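Peptide ABC transporter, peptide-binding protein (PDB 3O6P) probably binds peptides outside the cell for uptake by an ABC transporter, this chain being a C-terminal part of the longer solute-binding protein. Local coordinates at residues 96-108 with 128-141. Sequence-based numbering, arbitrary orientation. Where two conformers were deposited one is given.
Sequences ISTLTMDILSSDA and GVKVTVSPVPFSVR. With NA (sodium ion), chain B.
Asp102 reaches across from strand 99-106 to two hydroxyls of its parallel neighbour, strand 129-136, within a beta-alpha-beta unit whose crossover is helix 109-125. With CG anti to the backbone N (chi1 -174°), its carboxylate swings over the adjoining strand. Thr132 OG1 donates to the anti lone pair of Asp102 OD1 at 2.6 Å, its side chain crossing that of Asp102 at about a right angle. Ser134 OG donates to Asp102 OD2 at 2.9 Å, on the syn side and slightly out of the carboxylate plane, yet lies almost equally near OD1; together the two bonds restrain the carboxylate. Thr100 and Lys130 run side by side on this face, the lysine tip leading away.

The opposite face, with Met101, Ile103, Val131 and Val133, is largely apolar. Met101, a selenomethionine, lies alongside Val131, CG 3.8 Å from Val131 CG2; the other branch, Val131 CG1, meets Ile103 CD1 at 3.7 Å. Val115 of the crossover helix packs on Ile103 and Val133. On the Asp102 face, Leu104 crosses Val136 nearly perpendicularly, Leu104 CD1 3.7 Å from Val136 CG2. Arg141 CD lies 3.7 Å from Ser105 C. In this fragment strand 129-136 is at one edge of a five-stranded mixed sheet. At its start, Val129 O binds the sodium ion at 2.7 Å, alongside three waters and the carbonyls of Gln123 and Leu126; one water accepts from Gly128 N at 2.7 Å.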
ATOM      1  N   ILE A  96     -23.238   0.942   3.339  1.00 14.78           N
ATOM      2  CA  ILE A  96     -22.918   0.883   4.778  1.00 14.80           C
ATOM      3  C   ILE A  96     -22.964   2.278   5.396  1.00 15.50           C
ATOM      4  O   ILE A  96     -22.829   3.276   4.687  1.00 15.61           O
ATOM      5  CB  ILE A  96     -21.555   0.196   5.061  1.00 14.55           C
ATOM      6  CG1 ILE A  96     -20.374   1.023   4.517  1.00 13.79           C
ATOM      7  CG2 ILE A  96     -21.585  -1.258   4.504  1.00 16.30           C
ATOM      8  CD1 ILE A  96     -18.990   0.450   4.865  1.00 14.68           C
ATOM      9  N   SER A  97     -23.138   2.327   6.715  1.00 15.29           N
ATOM     10  CA  SER A  97     -23.191   3.578   7.460  1.00 16.04           C
ATOM     11  C   SER A  97     -21.984   3.787   8.362  1.00 16.71           C
ATOM     12  O   SER A  97     -21.799   4.864   8.892  1.00 16.95           O
ATOM     13  CB  SER A  97     -24.441   3.566   8.357  1.00 16.56           C
ATOM     14  OG  SER A  97     -24.364   2.449   9.273  1.00 18.30           O
ATOM     15  N   THR A  98     -21.189   2.743   8.562  1.00 15.78           N
ATOM     16  CA  THR A  98     -20.235   2.712   9.659  1.00 16.97           C
ATOM     17  C   THR A  98     -19.144   1.732   9.282  1.00 16.47           C
ATOM     18  O   THR A  98     -19.371   0.854   8.430  1.00 17.15           O
ATOM     19  CB  THR A  98     -20.925   2.244  10.981  1.00 17.62           C
ATOM     20  OG1 THR A  98     -19.990   2.239  12.033  1.00 21.12           O
ATOM     21  CG2 THR A  98     -21.501   0.827  10.868  1.00 20.87           C
ATOM     22  N   LEU A  99     -17.965   1.875   9.892  1.00 16.02           N
ATOM     23  CA  LEU A  99     -16.916   0.889   9.715  1.00 14.83           C
ATOM     24  C   LEU A  99     -16.115   0.801  11.013  1.00 15.58           C
ATOM     25  O   LEU A  99     -15.769   1.835  11.572  1.00 16.48           O
ATOM     26  CB  LEU A  99     -15.991   1.331   8.566  1.00 14.93           C
ATOM     27  CG  LEU A  99     -14.761   0.462   8.305  1.00 15.56           C
ATOM     28  CD1 LEU A  99     -15.194  -0.972   7.962  1.00 18.41           C
ATOM     29  CD2 LEU A  99     -13.889   1.077   7.207  1.00 17.86           C
ATOM     30  N   THR A 100     -15.833  -0.416  11.484  1.00 15.57           N
ATOM     31  CA  THR A 100     -14.917  -0.622  12.601  1.00 16.53           C
ATOM     32  C   THR A 100     -13.827  -1.513  12.051  1.00 16.43           C
ATOM     33  O   THR A 100     -14.091  -2.579  11.476  1.00 17.28           O
ATOM     34  CB  THR A 100     -15.597  -1.261  13.840  1.00 17.93           C
ATOM     35  OG1 THR A 100     -16.559  -0.343  14.360  1.00 19.94           O
ATOM     36  CG2 THR A 100     -14.574  -1.547  14.939  1.00 20.51           C
HETATM   37  N   MSE A 101     -12.600  -1.014  12.120  1.00 15.36           N
HETATM   38  CA  MSE A 101     -11.477  -1.740  11.520  1.00 15.13           C
HETATM   39  C   MSE A 101     -10.303  -1.807  12.460  1.00 15.03           C
HETATM   40  O   MSE A 101      -9.992  -0.835  13.141  1.00 14.92           O
HETATM   41  CB  MSE A 101     -11.054  -1.093  10.205  1.00 15.37           C
HETATM   42  CG  MSE A 101     -10.610   0.354  10.330  1.00 15.00           C
HETATM   43 SE   MSE A 101     -10.027   1.093   8.606  0.75 14.21          SE
HETATM   44  CE  MSE A 101      -8.402   0.081   8.426  1.00 16.11           C
ATOM     45  N   ASP A 102      -9.635  -2.955  12.473  1.00 14.90           N
ATOM     46  CA  ASP A 102      -8.462  -3.148  13.298  1.00 15.22           C
ATOM     47  C   ASP A 102      -7.212  -3.072  12.426  1.00 14.69           C
ATOM     48  O   ASP A 102      -7.202  -3.604  11.322  1.00 17.12           O
ATOM     49  CB  ASP A 102      -8.532  -4.527  13.972  1.00 16.52           C
ATOM     50  CG  ASP A 102      -7.411  -4.745  14.956  1.00 18.90           C
ATOM     51  OD1 ASP A 102      -7.381  -4.046  15.990  1.00 22.18           O
ATOM     52  OD2 ASP A 102      -6.574  -5.644  14.713  1.00 22.41           O
ATOM     53  N   ILE A 103      -6.150  -2.445  12.923  1.00 14.04           N
ATOM     54  CA  ILE A 103      -4.872  -2.479  12.211  1.00 13.45           C
ATOM     55  C   ILE A 103      -3.897  -3.365  12.995  1.00 13.70           C
ATOM     56  O   ILE A 103      -3.506  -3.033  14.118  1.00 14.35           O
ATOM     57  CB  ILE A 103      -4.224  -1.078  12.038  1.00 14.49           C
ATOM     58  CG1 ILE A 103      -5.216  -0.072  11.469  1.00 14.89           C
ATOM     59  CG2 ILE A 103      -2.947  -1.177  11.140  1.00 13.81           C
ATOM     60  CD1 ILE A 103      -4.675   1.357  11.472  1.00 15.55           C
ATOM     61  N   LEU A 104      -3.518  -4.482  12.391  1.00 12.69           N
ATOM     62  CA  LEU A 104      -2.525  -5.377  12.949  1.00 13.27           C
ATOM     63  C   LEU A 104      -1.145  -4.776  12.667  1.00 13.42           C
ATOM     64  O   LEU A 104      -0.904  -4.268  11.574  1.00 12.99           O
ATOM     65  CB  LEU A 104      -2.677  -6.728  12.261  1.00 13.66           C
ATOM     66  CG  LEU A 104      -1.778  -7.888  12.651  1.00 14.88           C
ATOM     67  CD1 LEU A 104      -2.049  -8.305  14.108  1.00 17.03           C
ATOM     68  CD2 LEU A 104      -2.047  -9.045  11.663  1.00 17.34           C
ATOM     69  N   SER A 105      -0.244  -4.810  13.640  0.50 13.55           N
ATOM     70  CA  SER A 105       1.090  -4.264  13.411  0.50 13.71           C
ATOM     71  C   SER A 105       2.127  -4.961  14.259  0.50 13.86           C
ATOM     72  O   SER A 105       1.809  -5.805  15.106  0.50 14.10           O
ATOM     73  CB  SER A 105       1.129  -2.761  13.722  0.50 14.43           C
ATOM     74  OG  SER A 105       1.114  -2.532  15.128  0.50 14.34           O
ATOM     75  N   SER A 106       3.376  -4.586  14.021  1.00 14.17           N
ATOM     76  CA  SER A 106       4.479  -4.950  14.892  1.00 15.36           C
ATOM     77  C   SER A 106       4.283  -4.237  16.227  1.00 15.89           C
ATOM     78  O   SER A 106       3.689  -3.144  16.283  1.00 16.61           O
ATOM     79  CB  SER A 106       5.796  -4.503  14.265  1.00 16.32           C
ATOM     80  OG  SER A 106       6.878  -4.728  15.140  1.00 16.93           O
ATOM     81  N   ASP A 107       4.790  -4.852  17.288  1.00 16.51           N
ATOM     82  CA  ASP A 107       4.856  -4.227  18.605  1.00 18.38           C
ATOM     83  C   ASP A 107       6.199  -3.501  18.844  1.00 18.94           C
ATOM     84  O   ASP A 107       6.474  -3.060  19.965  1.00 20.36           O
ATOM     85  CB  ASP A 107       4.530  -5.239  19.727  1.00 18.11           C
ATOM     86  CG  ASP A 107       5.509  -6.425  19.803  1.00 20.13           C
ATOM     87  OD1 ASP A 107       5.336  -7.235  20.748  1.00 22.86           O
ATOM     88  OD2 ASP A 107       6.420  -6.586  18.955  1.00 22.05           O
ATOM     89  N   ALA A 108       7.015  -3.371  17.793  1.00 19.60           N
ATOM     90  CA  ALA A 108       8.255  -2.594  17.855  1.00 20.96           C
ATOM     91  C   ALA A 108       7.917  -1.150  18.233  1.00 22.22           C
ATOM     92  O   ALA A 108       6.804  -0.656  17.961  1.00 21.80           O
ATOM     93  CB  ALA A 108       8.994  -2.651  16.499  1.00 21.62           C
ATOM     94  N   GLY A 128     -17.867   8.133  11.417  1.00 19.18           N
ATOM     95  CA  GLY A 128     -18.492   6.813  11.329  1.00 18.40           C
ATOM     96  C   GLY A 128     -17.477   5.688  11.189  1.00 17.91           C
ATOM     97  O   GLY A 128     -17.851   4.505  11.112  1.00 18.39           O
ATOM     98  N   VAL A 129     -16.196   6.043  11.165  1.00 15.69           N
ATOM     99  CA  VAL A 129     -15.137   5.011  11.166  1.00 15.80           C
ATOM    100  C   VAL A 129     -14.428   4.971  12.525  1.00 15.92           C
ATOM    101  O   VAL A 129     -13.978   6.016  13.033  1.00 17.40           O
ATOM    102  CB  VAL A 129     -14.118   5.234  10.050  1.00 15.58           C
ATOM    103  CG1 VAL A 129     -13.040   4.120  10.058  1.00 15.52           C
ATOM    104  CG2 VAL A 129     -14.794   5.266   8.671  1.00 17.11           C
ATOM    105  N   LYS A 130     -14.327   3.789  13.112  1.00 16.01           N
ATOM    106  CA  LYS A 130     -13.615   3.600  14.361  1.00 16.00           C
ATOM    107  C   LYS A 130     -12.469   2.676  14.050  1.00 15.63           C
ATOM    108  O   LYS A 130     -12.644   1.706  13.299  1.00 15.58           O
ATOM    109  CB  LYS A 130     -14.520   2.958  15.407  1.00 17.28           C
ATOM    110  CG  LYS A 130     -13.765   2.516  16.645  1.00 21.86           C
ATOM    111  CD  LYS A 130     -14.695   2.041  17.759  1.00 28.31           C
ATOM    112  CE  LYS A 130     -13.889   1.561  18.974  1.00 31.61           C
ATOM    113  NZ  LYS A 130     -13.278   2.704  19.696  1.00 35.58           N
ATOM    114  N   VAL A 131     -11.290   2.977  14.590  1.00 14.50           N
ATOM    115  CA  VAL A 131     -10.107   2.147  14.275  1.00 13.81           C
ATOM    116  C   VAL A 131      -9.472   1.678  15.560  1.00 14.62           C
ATOM    117  O   VAL A 131      -9.204   2.496  16.436  1.00 15.22           O
ATOM    118  CB  VAL A 131      -9.034   2.956  13.490  1.00 12.86           C
ATOM    119  CG1 VAL A 131      -7.836   2.071  13.166  1.00 13.19           C
ATOM    120  CG2 VAL A 131      -9.609   3.560  12.206  1.00 14.68           C
ATOM    121  N   THR A 132      -9.205   0.374  15.654  1.00 14.46           N
ATOM    122  CA  THR A 132      -8.462  -0.203  16.779  1.00 15.85           C
ATOM    123  C   THR A 132      -7.105  -0.672  16.284  1.00 15.81           C
ATOM    124  O   THR A 132      -6.862  -0.740  15.079  1.00 15.04           O
ATOM    125  CB  THR A 132      -9.240  -1.394  17.382  1.00 15.87           C
ATOM    126  OG1 THR A 132      -9.416  -2.393  16.374  1.00 17.67           O
ATOM    127  CG2 THR A 132     -10.626  -0.927  17.856  1.00 17.53           C
ATOM    128  N   VAL A 133      -6.222  -0.999  17.219  1.00 15.77           N
ATOM    129  CA  VAL A 133      -4.897  -1.481  16.846  1.00 16.07           C
ATOM    130  C   VAL A 133      -4.526  -2.725  17.580  1.00 16.14           C
ATOM    131  O   VAL A 133      -4.884  -2.889  18.753  1.00 16.84           O
ATOM    132  CB  VAL A 133      -3.800  -0.401  17.059  1.00 16.74           C
ATOM    133  CG1 VAL A 133      -4.076   0.831  16.165  1.00 16.44           C
ATOM    134  CG2 VAL A 133      -3.688  -0.012  18.506  1.00 19.35           C
ATOM    135  N   SER A 134      -3.763  -3.588  16.905  1.00 16.45           N
ATOM    136  CA  SER A 134      -3.302  -4.825  17.520  1.00 17.13           C
ATOM    137  C   SER A 134      -1.816  -5.032  17.288  1.00 17.20           C
ATOM    138  O   SER A 134      -1.423  -5.691  16.334  1.00 16.48           O
ATOM    139  CB  SER A 134      -4.083  -6.011  16.976  1.00 17.93           C
ATOM    140  OG  SER A 134      -5.453  -5.921  17.324  1.00 20.59           O
ATOM    141  N   PRO A 135      -0.973  -4.432  18.144  1.00 18.18           N
ATOM    142  CA  PRO A 135       0.479  -4.670  18.018  1.00 17.77           C
ATOM    143  C   PRO A 135       0.849  -6.035  18.598  1.00 17.70           C
ATOM    144  O   PRO A 135       0.463  -6.360  19.731  1.00 17.85           O
ATOM    145  CB  PRO A 135       1.113  -3.512  18.815  1.00 18.21           C
ATOM    146  CG  PRO A 135      -0.012  -2.531  19.052  1.00 19.69           C
ATOM    147  CD  PRO A 135      -1.268  -3.377  19.129  1.00 18.78           C
ATOM    148  N   VAL A 136       1.581  -6.825  17.814  1.00 16.26           N
ATOM    149  CA  VAL A 136       1.893  -8.210  18.164  1.00 16.47           C
ATOM    150  C   VAL A 136       3.302  -8.564  17.707  1.00 16.02           C
ATOM    151  O   VAL A 136       3.868  -7.902  16.837  1.00 15.17           O
ATOM    152  CB  VAL A 136       0.906  -9.225  17.487  1.00 16.69           C
ATOM    153  CG1 VAL A 136      -0.540  -9.029  17.945  1.00 18.31           C
ATOM    154  CG2 VAL A 136       0.992  -9.133  15.967  1.00 16.70           C
ATOM    155  N   PRO A 137       3.867  -9.638  18.257  1.00 15.79           N
ATOM    156  CA  PRO A 137       5.182 -10.104  17.811  1.00 15.53           C
ATOM    157  C   PRO A 137       5.170 -10.670  16.384  1.00 15.23           C
ATOM    158  O   PRO A 137       4.133 -11.006  15.839  1.00 15.02           O
ATOM    159  CB  PRO A 137       5.525 -11.212  18.808  1.00 15.73           C
ATOM    160  CG  PRO A 137       4.661 -10.980  19.961  1.00 16.97           C
ATOM    161  CD  PRO A 137       3.398 -10.372  19.446  1.00 16.14           C
ATOM    162  N   PHE A 138       6.348 -10.778  15.806  1.00 14.65           N
ATOM    163  CA  PHE A 138       6.503 -11.175  14.414  1.00 14.33           C
ATOM    164  C   PHE A 138       5.769 -12.464  14.017  1.00 14.52           C
ATOM    165  O   PHE A 138       5.043 -12.472  13.012  1.00 14.46           O
ATOM    166  CB  PHE A 138       7.990 -11.305  14.093  1.00 14.47           C
ATOM    167  CG  PHE A 138       8.261 -11.641  12.669  1.00 15.95           C
ATOM    168  CD1 PHE A 138       8.224 -10.637  11.711  1.00 17.53           C
ATOM    169  CD2 PHE A 138       8.579 -12.951  12.282  1.00 17.10           C
ATOM    170  CE1 PHE A 138       8.486 -10.911  10.381  1.00 18.69           C
ATOM    171  CE2 PHE A 138       8.813 -13.247  10.935  1.00 18.23           C
ATOM    172  CZ  PHE A 138       8.771 -12.223   9.989  1.00 17.14           C
ATOM    173  N   SER A 139       5.958 -13.551  14.756  1.00 14.74           N
ATOM    174  CA  SER A 139       5.353 -14.808  14.300  1.00 15.31           C
ATOM    175  C   SER A 139       3.835 -14.736  14.317  1.00 15.46           C
ATOM    176  O   SER A 139       3.188 -15.331  13.481  1.00 15.92           O
ATOM    177  CB  SER A 139       5.868 -16.015  15.069  1.00 16.53           C
ATOM    178  OG  SER A 139       5.454 -15.904  16.394  1.00 19.91           O
ATOM    179  N   VAL A 140       3.270 -13.997  15.261  1.00 15.07           N
ATOM    180  CA  VAL A 140       1.818 -13.780  15.287  1.00 15.09           C
ATOM    181  C   VAL A 140       1.344 -12.927  14.115  1.00 15.03           C
ATOM    182  O   VAL A 140       0.324 -13.244  13.465  1.00 14.93           O
ATOM    183  CB  VAL A 140       1.369 -13.187  16.645  1.00 14.49           C
ATOM    184  CG1 VAL A 140      -0.132 -12.763  16.611  1.00 15.74           C
ATOM    185  CG2 VAL A 140       1.671 -14.198  17.775  1.00 18.21           C
ATOM    186  N   ARG A 141       2.044 -11.826  13.843  1.00 14.97           N
ATOM    187  CA  ARG A 141       1.666 -10.981  12.710  1.00 15.24           C
ATOM    188  C   ARG A 141       1.708 -11.779  11.423  1.00 15.19           C
ATOM    189  O   ARG A 141       0.820 -11.653  10.576  1.00 15.81           O
ATOM    190  CB  ARG A 141       2.603  -9.772  12.604  1.00 16.01           C
ATOM    191  CG  ARG A 141       2.303  -8.876  11.412  1.00 15.07           C
ATOM    192  CD  ARG A 141       2.844  -7.464  11.615  1.00 17.75           C
ATOM    193  NE  ARG A 141       4.280  -7.428  11.893  1.00 19.80           N
ATOM    194  CZ  ARG A 141       5.226  -7.393  10.959  1.00 20.91           C
ATOM    195  NH1 ARG A 141       4.891  -7.383   9.666  1.00 23.73           N
ATOM    196  NH2 ARG A 141       6.510  -7.339  11.318  1.00 21.67           N
TER
HETATM  197 NA    NA B 601     -14.356   8.651  12.991  1.00 20.92          NA
HETATM  198  O   HOH W   1     -16.606   8.417  13.766  1.00 20.69           O
HETATM  199  O   HOH W   2     -14.619  11.183  12.803  1.00 25.49           O
HETATM  200  O   HOH W   3     -14.011   9.143  15.440  1.00 31.13           O